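Local coordinates for glutamate receptor kainate-like protein (Pleurobrachia bachei, PDB 4ZDM) that binds glycine in its ligand-binding domain and probably serves as a subunit of a glycine-activated ion channel of the ionotropic glutamate receptor family, at residues V42-M47 against L236-Q241; N57-E62 against I80-D85. One frame throughout, in Å; residues are numbered along the deposited sequence.

Contact 1 of 2, residues V42-M47 against L236-Q241; sequences VEIVSM and LGIREQ
I44 and I238 mark the nearest approach of two helical segments, with their CA atoms 8.5 Å apart. This separation leaves the meeting to side chains. No hydrogen bond crosses, and all the touching atoms are carbons, M47 giving its CE methyl. I238 does most of the work. Its CG1 sits between the backbone N and the carbonyl carbon (chi1 52°), and the extended chain beyond it carries CD1 to I44. There CD1 meets two branches of the same isoleucine, with I44 CG2 at 3.9 Å and I44 CG1 at 4.0 Å. The two side chains cross at a slant rather than lying alongside.

Both helices belong to the bilobed ligand-binding domain of ionotropic glutamate receptors, which shares its fold with the periplasmic binding proteins. Helix 40-52 comes early in the chain and helix 228-240 late, so the contact closes a long loop of 188 residues. L247 and F219 also touch I44, while V243 and I244 of the next helix press on I238. This makes an apolar core in which both isoleucines are buried.

M47 supplies the more variable side. It was modelled in two conformers, and what follows holds for one of them. Its chain bends at the last torsion (chi3 -39°), which turns CE toward the other branch of I238. M47 CE then lies 3.9 Å from I238 CG2. One turn back, E43 faces helix 243-254 and forms a salt bridge to K250.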
loop_
_atom_site.group_PDB
_atom_site.type_symbol
_atom_site.label_atom_id
_atom_site.label_comp_id
_atom_site.label_asym_id
_atom_site.label_seq_id
_atom_site.Cartn_x
_atom_site.Cartn_y
_atom_site.Cartn_z
ATOM N N VAL A 42 -16.775 -4.164 -9.165
ATOM C CA VAL A 42 -16.614 -4.669 -7.821
ATOM C C VAL A 42 -16.762 -6.180 -7.853
ATOM O O VAL A 42 -15.985 -6.892 -7.233
ATOM C CB VAL A 42 -17.640 -3.976 -6.881
ATOM C CG1 VAL A 42 -17.597 -4.581 -5.512
ATOM C CG2 VAL A 42 -17.338 -2.488 -6.855
ATOM N N GLU A 43 -17.763 -6.671 -8.599
ATOM C CA GLU A 43 -17.916 -8.106 -8.721
ATOM C C GLU A 43 -16.787 -8.760 -9.528
ATOM O O GLU A 43 -16.272 -9.838 -9.162
ATOM C CB GLU A 43 -19.283 -8.459 -9.335
ATOM C CG GLU A 43 -20.413 -8.031 -8.404
ATOM C CD GLU A 43 -21.755 -8.699 -8.721
ATOM O OE1 GLU A 43 -22.741 -7.948 -8.676
ATOM O OE2 GLU A 43 -21.759 -9.937 -8.929
ATOM N N ILE A 44 -16.310 -8.103 -10.582
ATOM C CA ILE A 44 -15.159 -8.616 -11.317
ATOM C C ILE A 44 -13.957 -8.776 -10.390
ATOM O O ILE A 44 -13.256 -9.785 -10.398
ATOM C CB ILE A 44 -14.803 -7.729 -12.522
ATOM C CG1 ILE A 44 -15.871 -7.845 -13.593
ATOM C CG2 ILE A 44 -13.407 -8.052 -13.096
ATOM C CD1 ILE A 44 -15.692 -6.887 -14.759
ATOM N N VAL A 45 -13.685 -7.755 -9.596
ATOM C CA VAL A 45 -12.549 -7.799 -8.696
ATOM C C VAL A 45 -12.702 -8.899 -7.639
ATOM O O VAL A 45 -11.707 -9.546 -7.291
ATOM C CB VAL A 45 -12.313 -6.402 -8.041
ATOM C CG1 VAL A 45 -11.378 -6.484 -6.845
ATOM C CG2 VAL A 45 -11.776 -5.420 -9.096
ATOM N N SER A 46 -13.897 -9.063 -7.082
ATOM C CA SER A 46 -14.103 -10.135 -6.125
ATOM C C SER A 46 -13.783 -11.493 -6.727
ATOM O O SER A 46 -13.062 -12.295 -6.107
ATOM C CB SER A 46 -15.514 -10.059 -5.610
ATOM O OG SER A 46 -15.743 -11.152 -4.731
ATOM N N MET A 47 -14.267 -11.757 -7.930
ATOM C CA MET A 47 -13.966 -13.021 -8.575
ATOM C C MET A 47 -12.484 -13.151 -8.912
ATOM O O MET A 47 -11.889 -14.223 -8.791
ATOM C CB MET A 47 -14.822 -13.180 -9.839
ATOM C CG MET A 47 -16.286 -13.254 -9.585
ATOM S SD MET A 47 -17.218 -13.581 -11.108
ATOM C CE MET A 47 -16.296 -12.566 -12.289
ATOM N N LEU A 236 -9.751 -12.278 -19.653
ATOM C CA LEU A 236 -10.131 -12.915 -20.894
ATOM C C LEU A 236 -11.115 -14.033 -20.659
ATOM O O LEU A 236 -12.062 -14.236 -21.432
ATOM C CB LEU A 236 -8.915 -13.438 -21.633
ATOM C CG LEU A 236 -9.211 -14.154 -22.953
ATOM C CD1 LEU A 236 -9.954 -13.312 -23.995
ATOM C CD2 LEU A 236 -7.902 -14.643 -23.504
ATOM N N GLY A 237 -10.928 -14.788 -19.604
ATOM C CA GLY A 237 -11.849 -15.879 -19.354
ATOM C C GLY A 237 -13.257 -15.403 -19.124
ATOM O O GLY A 237 -14.230 -15.930 -19.713
ATOM N N ILE A 238 -13.443 -14.407 -18.267
ATOM C CA ILE A 238 -14.789 -13.908 -18.007
ATOM C C ILE A 238 -15.327 -13.107 -19.198
ATOM O O ILE A 238 -16.532 -13.069 -19.408
ATOM C CB ILE A 238 -14.887 -13.089 -16.717
ATOM C CG1 ILE A 238 -13.871 -11.948 -16.578
ATOM C CG2 ILE A 238 -14.770 -14.046 -15.525
ATOM C CD1 ILE A 238 -14.232 -10.931 -15.518
ATOM N N ARG A 239 -14.484 -12.505 -20.021
ATOM C CA ARG A 239 -14.975 -11.835 -21.207
ATOM C C ARG A 239 -15.474 -12.836 -22.224
ATOM O O ARG A 239 -16.606 -12.723 -22.722
ATOM C CB ARG A 239 -13.852 -10.950 -21.808
ATOM C CG ARG A 239 -14.349 -10.046 -22.944
ATOM C CD ARG A 239 -13.286 -9.116 -23.489
ATOM N NE ARG A 239 -12.302 -9.808 -24.287
ATOM C CZ ARG A 239 -11.184 -9.272 -24.735
ATOM N NH1 ARG A 239 -10.816 -8.072 -24.347
ATOM N NH2 ARG A 239 -10.421 -9.919 -25.581
ATOM N N GLU A 240 -14.646 -13.825 -22.531
ATOM C CA GLU A 240 -14.983 -14.824 -23.569
ATOM C C GLU A 240 -16.203 -15.641 -23.156
ATOM O O GLU A 240 -16.993 -16.015 -24.009
ATOM C CB GLU A 240 -13.804 -15.753 -23.829
ATOM C CG GLU A 240 -13.988 -16.737 -25.002
ATOM C CD GLU A 240 -14.746 -17.998 -24.649
ATOM O OE1 GLU A 240 -15.325 -18.588 -25.600
ATOM O OE2 GLU A 240 -14.747 -18.429 -23.486
ATOM N N GLN A 241 -16.357 -15.930 -21.869
ATOM C CA GLN A 241 -17.527 -16.671 -21.382
ATOM C C GLN A 241 -18.816 -15.904 -21.349
ATOM O O GLN A 241 -19.878 -16.469 -21.145
ATOM C CB GLN A 241 -17.256 -17.184 -19.966
ATOM C CG GLN A 241 -16.239 -18.275 -19.957
ATOM C CD GLN A 241 -15.711 -18.580 -18.556
ATOM O OE1 GLN A 241 -16.012 -17.872 -17.582
ATOM N NE2 GLN A 241 -14.909 -19.633 -18.456
#

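Contact 2 of 2, residues N57-E62 against I80-D85. With SO4 (sulfate ion), chain D.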
loop_
_atom_site.group_PDB
_atom_site.type_symbol
_atom_site.label_atom_id
_atom_site.label_comp_id
_atom_site.label_asym_id
_atom_site.label_seq_id
_atom_site.Cartn_x
_atom_site.Cartn_y
_atom_site.Cartn_z
ATOM N N ASN A 57 -7.886 -3.784 -0.760
ATOM C CA ASN A 57 -8.768 -2.718 -0.368
ATOM C C ASN A 57 -8.850 -1.698 -1.467
ATOM O O ASN A 57 -8.045 -1.749 -2.440
ATOM C CB ASN A 57 -8.327 -2.050 0.933
ATOM C CG ASN A 57 -8.559 -2.963 2.116
ATOM O OD1 ASN A 57 -9.684 -3.369 2.385
ATOM N ND2 ASN A 57 -7.479 -3.409 2.759
ATOM N N PHE A 58 -9.804 -0.791 -1.369
ATOM C CA PHE A 58 -10.004 0.228 -2.369
ATOM C C PHE A 58 -9.476 1.554 -1.910
ATOM O O PHE A 58 -9.585 1.903 -0.707
ATOM C CB PHE A 58 -11.515 0.398 -2.654
ATOM C CG PHE A 58 -12.185 -0.749 -3.350
ATOM C CD1 PHE A 58 -11.505 -1.655 -4.140
ATOM C CD2 PHE A 58 -13.581 -0.919 -3.266
ATOM C CE1 PHE A 58 -12.157 -2.663 -4.795
ATOM C CE2 PHE A 58 -14.208 -1.930 -3.918
ATOM C CZ PHE A 58 -13.514 -2.825 -4.669
ATOM N N ILE A 59 -8.961 2.394 -2.799
ATOM C CA ILE A 59 -8.505 3.720 -2.452
ATOM C C ILE A 59 -9.068 4.658 -3.490
ATOM O O ILE A 59 -8.904 4.450 -4.706
ATOM C CB ILE A 59 -6.961 3.848 -2.403
ATOM C CG1 ILE A 59 -6.413 2.994 -1.226
ATOM C CG2 ILE A 59 -6.547 5.339 -2.302
ATOM C CD1 ILE A 59 -4.947 3.145 -0.992
ATOM N N THR A 60 -9.781 5.684 -3.042
ATOM C CA THR A 60 -10.380 6.711 -3.893
ATOM C C THR A 60 -9.503 7.950 -3.883
ATOM O O THR A 60 -9.125 8.451 -2.789
ATOM C CB THR A 60 -11.772 7.071 -3.339
ATOM O OG1 THR A 60 -12.545 5.889 -3.259
ATOM C CG2 THR A 60 -12.505 8.024 -4.233
ATOM N N PRO A 61 -9.145 8.485 -5.056
ATOM C CA PRO A 61 -8.276 9.669 -5.038
ATOM C C PRO A 61 -8.973 10.848 -4.417
ATOM O O PRO A 61 -10.159 11.068 -4.628
ATOM C CB PRO A 61 -7.987 9.939 -6.512
ATOM C CG PRO A 61 -9.054 9.222 -7.240
ATOM C CD PRO A 61 -9.445 8.039 -6.414
ATOM N N GLU A 62 -8.197 11.637 -3.683
ATOM C CA GLU A 62 -8.754 12.836 -3.061
ATOM C C GLU A 62 -9.459 13.756 -4.062
ATOM O O GLU A 62 -10.508 14.351 -3.766
ATOM C CB GLU A 62 -7.631 13.589 -2.341
ATOM C CG GLU A 62 -6.885 12.710 -1.347
ATOM C CD GLU A 62 -5.794 13.453 -0.600
ATOM O OE1 GLU A 62 -5.879 14.699 -0.490
ATOM O OE2 GLU A 62 -4.854 12.781 -0.126
ATOM N N ILE A 80 -4.664 7.839 -11.938
ATOM C CA ILE A 80 -3.374 7.544 -12.570
ATOM C C ILE A 80 -2.238 8.069 -11.720
ATOM O O ILE A 80 -1.226 7.352 -11.585
ATOM C CB ILE A 80 -3.373 8.058 -14.026
ATOM C CG1 ILE A 80 -4.474 7.313 -14.810
ATOM C CG2 ILE A 80 -1.996 7.881 -14.690
ATOM C CD1 ILE A 80 -4.631 7.695 -16.226
ATOM N N ARG A 81 -2.364 9.246 -11.115
ATOM C CA ARG A 81 -1.295 9.704 -10.230
ATOM C C ARG A 81 -1.143 8.787 -8.994
ATOM O O ARG A 81 -0.023 8.480 -8.573
ATOM C CB ARG A 81 -1.557 11.160 -9.818
ATOM C CG ARG A 81 -0.511 11.729 -8.874
ATOM C CD ARG A 81 0.883 11.633 -9.458
ATOM N NE ARG A 81 1.846 12.451 -8.727
ATOM C CZ ARG A 81 2.048 13.749 -8.936
ATOM N NH1 ARG A 81 1.354 14.410 -9.854
ATOM N NH2 ARG A 81 2.947 14.389 -8.215
ATOM N N ASP A 82 -2.241 8.274 -8.446
ATOM C CA ASP A 82 -2.132 7.373 -7.303
ATOM C C ASP A 82 -1.417 6.087 -7.707
ATOM O O ASP A 82 -0.638 5.508 -6.938
ATOM C CB ASP A 82 -3.510 7.033 -6.712
ATOM C CG ASP A 82 -4.012 8.067 -5.725
ATOM O OD1 ASP A 82 -3.365 9.148 -5.555
ATOM O OD2 ASP A 82 -5.138 7.809 -5.165
ATOM N N LEU A 83 -1.696 5.561 -8.891
ATOM C CA LEU A 83 -1.032 4.361 -9.413
ATOM C C LEU A 83 0.470 4.597 -9.642
ATOM O O LEU A 83 1.309 3.807 -9.208
ATOM C CB LEU A 83 -1.718 3.921 -10.703
ATOM C CG LEU A 83 -1.119 2.720 -11.404
ATOM C CD1 LEU A 83 -1.301 1.436 -10.602
ATOM C CD2 LEU A 83 -1.717 2.551 -12.774
ATOM N N LEU A 84 0.804 5.690 -10.315
ATOM C CA LEU A 84 2.224 5.989 -10.542
ATOM C C LEU A 84 2.998 6.229 -9.273
ATOM O O LEU A 84 4.188 5.871 -9.201
ATOM C CB LEU A 84 2.339 7.183 -11.480
ATOM C CG LEU A 84 1.945 6.908 -12.911
ATOM C CD1 LEU A 84 1.813 8.192 -13.734
ATOM C CD2 LEU A 84 2.897 5.957 -13.595
ATOM N N ASP A 85 2.335 6.763 -8.270
ATOM C CA ASP A 85 2.971 7.014 -6.987
ATOM C C ASP A 85 3.039 5.784 -6.098
ATOM O O ASP A 85 3.521 5.876 -4.978
ATOM C CB ASP A 85 2.212 8.095 -6.205
ATOM C CG ASP A 85 2.366 9.487 -6.775
ATOM O OD1 ASP A 85 3.296 9.712 -7.561
ATOM O OD2 ASP A 85 1.537 10.355 -6.355
HETATM S S SO4 D . -4.794 -0.976 3.127
HETATM O O1 SO4 D . -5.951 -0.029 3.292
HETATM O O2 SO4 D . -3.553 -0.171 3.034
HETATM O O3 SO4 D . -5.004 -1.721 1.840
HETATM O O4 SO4 D . -4.691 -1.929 4.238
HETATM O O HOH W 1 -6.728 5.866 -6.251
HETATM O O HOH W 2 -5.052 10.975 -3.707
#
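D82 meets P61 and I59 where the strand 54-59 gives way to a loop beside helix 78-84. These elements form part of a beta-alpha-beta crossover: strands 54-59 and 90-92 both run parallel to strand 8-13, which lies between them. Helix 78-84 is in the connection and packs on strand 90-92 through I80 and L83.

The tight part is small. D82 CG lies beside the backbone N (chi1 -84°), and the carboxylate reaches the loop with OD2 in front. D82 OD2 comes within 3.7 Å of P61 CA and nearly as close to P61 CB. I59 adds its CG2 methyl, 4.0 Å from D82 OD2. No direct hydrogen bond joins the segments. OD2 touches these carbons and takes a hydrogen bond from a water. That single water bridges the two segments, donating to both D82 OD2 (2.7 Å) and I59 O (3.0 Å), which ties the helix to the strand backbone.

The looser side is at the exposed E62, where a second water links the other carboxylate oxygen to the loop.

At the far end of the strand segment, N57 turns to a sulfate, probably from the crystallisation liquor. N57 ND2 donates to sulfate O3 at 3.1 Å, nearly straight at 161°. Histidine and arginine groups also bind the ion, among them R32 of the second subunit. With alanine in place of N57, sulfate O3 would probably lose this amide donor and the ion would be less firmly placed. In the second water bridge, the water accepts from E62 N at 3.2 Å and donates to D82 OD1 at 3.1 Å.

In the fold
Contact 2 is nested inside the loop that contact 1 closes. The link is direct in sequence, because helix 40-52 of contact 1 runs on into strand 54-59 of contact 2. The two contact centres are 22 Å apart. Their nearest atoms come to about 4 Å without touching. Neither contact supplies a residue to the glycine pocket. The side chain of I44 is about 13 Å from the bound glycine and that of P61 about 11 Å. The pocket residue F66 lies on the chain between 57-62 and 80-85. Contact 1 involves one chain alone, whereas contact 2 borders the second subunit, which packs R11 on I59.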